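Local coordinates for protein rRNA adenine N-6-methyltransferase (Saccharopolyspora erythraea, PDB 6NVM) that dimethylates a single adenine of 23S rRNA with S-adenosyl-L-methionine as methyl donor, lowering the affinity of ribosomes for macrolide, lincosamide and streptogramin B antibiotics, at residues V74-P79 / R93-Y98. Numbering follows the deposited sequence. Where two conformers were deposited one is given.
Sequences VLEAGP and RQVTSY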
loop_
_atom_site.group_PDB
_atom_site.type_symbol
_atom_site.label_atom_id
_atom_site.label_comp_id
_atom_site.label_asym_id
_atom_site.label_seq_id
_atom_site.Cartn_x
_atom_site.Cartn_y
_atom_site.Cartn_z
ATOM N N VAL A 74 -15.883 4.272 3.455
ATOM C CA VAL A 74 -14.910 3.188 3.428
ATOM C C VAL A 74 -15.375 2.132 2.438
ATOM O O VAL A 74 -16.563 1.798 2.387
ATOM C CB VAL A 74 -14.727 2.561 4.829
ATOM C CG1 VAL A 74 -13.781 1.353 4.771
ATOM C CG2 VAL A 74 -14.218 3.599 5.811
ATOM N N LEU A 75 -14.436 1.606 1.655
ATOM C CA LEU A 75 -14.653 0.387 0.887
ATOM C C LEU A 75 -13.871 -0.744 1.540
ATOM O O LEU A 75 -12.716 -0.559 1.938
ATOM C CB LEU A 75 -14.220 0.558 -0.575
ATOM C CG LEU A 75 -15.270 1.142 -1.521
ATOM C CD1 LEU A 75 -15.685 2.535 -1.094
ATOM C CD2 LEU A 75 -14.742 1.156 -2.956
ATOM N N GLU A 76 -14.507 -1.912 1.667
ATOM C CA GLU A 76 -13.884 -3.060 2.311
ATOM C C GLU A 76 -13.907 -4.270 1.390
ATOM O O GLU A 76 -14.909 -4.538 0.721
ATOM C CB GLU A 76 -14.578 -3.423 3.641
ATOM C CG GLU A 76 -13.904 -4.588 4.361
ATOM C CD GLU A 76 -14.665 -5.065 5.585
ATOM O OE1 GLU A 76 -15.890 -4.837 5.658
ATOM O OE2 GLU A 76 -14.029 -5.669 6.477
ATOM N N ALA A 77 -12.802 -5.008 1.382
ATOM C CA ALA A 77 -12.693 -6.267 0.661
ATOM C C ALA A 77 -12.253 -7.354 1.630
ATOM O O ALA A 77 -11.573 -7.082 2.626
ATOM C CB ALA A 77 -11.697 -6.159 -0.511
ATOM N N GLY A 78 -12.639 -8.593 1.330
ATOM C CA GLY A 78 -12.414 -9.704 2.232
ATOM C C GLY A 78 -13.027 -9.481 3.605
ATOM O O GLY A 78 -12.353 -9.584 4.636
ATOM N N PRO A 79 -14.328 -9.174 3.646
ATOM C CA PRO A 79 -14.965 -8.869 4.940
ATOM C C PRO A 79 -15.082 -10.059 5.876
ATOM O O PRO A 79 -15.164 -9.853 7.096
ATOM C CB PRO A 79 -16.349 -8.346 4.538
ATOM C CG PRO A 79 -16.613 -8.944 3.191
ATOM C CD PRO A 79 -15.267 -9.019 2.517
ATOM N N ARG A 93 -18.330 7.302 7.699
ATOM C CA ARG A 93 -19.652 7.696 7.225
ATOM C C ARG A 93 -20.481 6.474 6.856
ATOM O O ARG A 93 -21.677 6.401 7.169
ATOM C CB ARG A 93 -19.523 8.627 6.020
ATOM C CG ARG A 93 -20.825 9.327 5.638
ATOM C CD ARG A 93 -20.645 10.190 4.398
ATOM N NE ARG A 93 -20.618 9.398 3.172
ATOM C CZ ARG A 93 -20.063 9.794 2.030
ATOM N NH1 ARG A 93 -19.466 10.974 1.945
ATOM N NH2 ARG A 93 -20.105 9.006 0.966
ATOM N N GLN A 94 -19.861 5.515 6.176
ATOM C CA GLN A 94 -20.523 4.314 5.691
ATOM C C GLN A 94 -19.445 3.344 5.236
ATOM O O GLN A 94 -18.301 3.735 4.974
ATOM C CB GLN A 94 -21.489 4.626 4.545
ATOM C CG GLN A 94 -20.817 5.269 3.349
ATOM C CD GLN A 94 -21.807 5.744 2.311
ATOM O OE1 GLN A 94 -21.974 6.946 2.101
ATOM N NE2 GLN A 94 -22.471 4.802 1.654
ATOM N N VAL A 95 -19.820 2.073 5.157
ATOM C CA VAL A 95 -18.930 1.022 4.686
ATOM C C VAL A 95 -19.626 0.287 3.552
ATOM O O VAL A 95 -20.785 -0.127 3.688
ATOM C CB VAL A 95 -18.546 0.035 5.804
ATOM C CG1 VAL A 95 -17.580 -1.024 5.267
ATOM C CG2 VAL A 95 -17.950 0.771 6.992
ATOM N N THR A 96 -18.921 0.133 2.441
ATOM C CA THR A 96 -19.360 -0.706 1.335
ATOM C C THR A 96 -18.430 -1.909 1.321
ATOM O O THR A 96 -17.236 -1.774 1.029
ATOM C CB THR A 96 -19.327 0.059 0.015
ATOM O OG1 THR A 96 -20.092 1.258 0.149
ATOM C CG2 THR A 96 -19.907 -0.784 -1.105
ATOM N N SER A 97 -18.989 -3.083 1.598
ATOM C CA SER A 97 -18.230 -4.302 1.840
ATOM C C SER A 97 -18.475 -5.281 0.697
ATOM O O SER A 97 -19.622 -5.660 0.438
ATOM C CB SER A 97 -18.642 -4.917 3.179
ATOM O OG SER A 97 -17.893 -6.072 3.471
ATOM N N TYR A 98 -17.401 -5.700 0.030
ATOM C CA TYR A 98 -17.494 -6.564 -1.135
ATOM C C TYR A 98 -17.322 -8.027 -0.751
ATOM O O TYR A 98 -16.328 -8.403 -0.121
ATOM C CB TYR A 98 -16.444 -6.163 -2.174
ATOM C CG TYR A 98 -16.829 -4.892 -2.884
ATOM C CD1 TYR A 98 -16.658 -3.654 -2.272
ATOM C CD2 TYR A 98 -17.399 -4.926 -4.149
ATOM C CE1 TYR A 98 -17.034 -2.491 -2.907
ATOM C CE2 TYR A 98 -17.778 -3.761 -4.793
ATOM C CZ TYR A 98 -17.589 -2.550 -4.167
ATOM O OH TYR A 98 -17.957 -1.384 -4.793
HETATM O O HOH W 1 -18.848 3.274 1.418
HETATM O O HOH W 2 -13.900 -9.109 -1.142
#
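Val74 and Glu76 each use both their N-H and their C=O to bind the neighbouring parallel strand: Val74 N donates to Gln94 O and Val74 O accepts from Thr96 N, while Glu76 N reaches Thr96 O at 2.8 Å and Glu76 O takes the N-H of Tyr98, also at 2.8 Å. One water bridges Val74 O and Thr96 OG1; another links Gly78 N to Tyr98 O (2.7 Å from the water oxygen) just past the end of strand 73-77. On the face carrying Val74, Glu76, Val95 and Ser97, the extended Glu76 side chain has Thr85 OG1 of helix 83-89 as the main partner of OE1; in one of its two conformers Ser97 OG adds a longer bond, donating to Glu76 OE1 at 3.2 Å from above the carboxylate plane. That helix connects the two strands in a beta-alpha-beta unit of the Rossmann-like methyltransferase fold, and the turn leaving the first strand carries Gly78, at positive phi (57°), a predicted S-adenosyl-L-methionine contact. The Pro79 ring turns toward the C-terminal end of strand 94-98, with CD in a tight contact, 2.9 Å from Tyr98 O. Val74 CB packs against Val95 CG2 at 4.3 Å. On the opposite face, with Leu75 and Thr96, Tyr98 has CG anti to its carbonyl carbon (chi1 -74°), which sets Glu76 O at the ring edge, in the plane of the ring, and places CE1 4.3 Å from Leu75 CG; Phe125 meets the same ring edge-to-face.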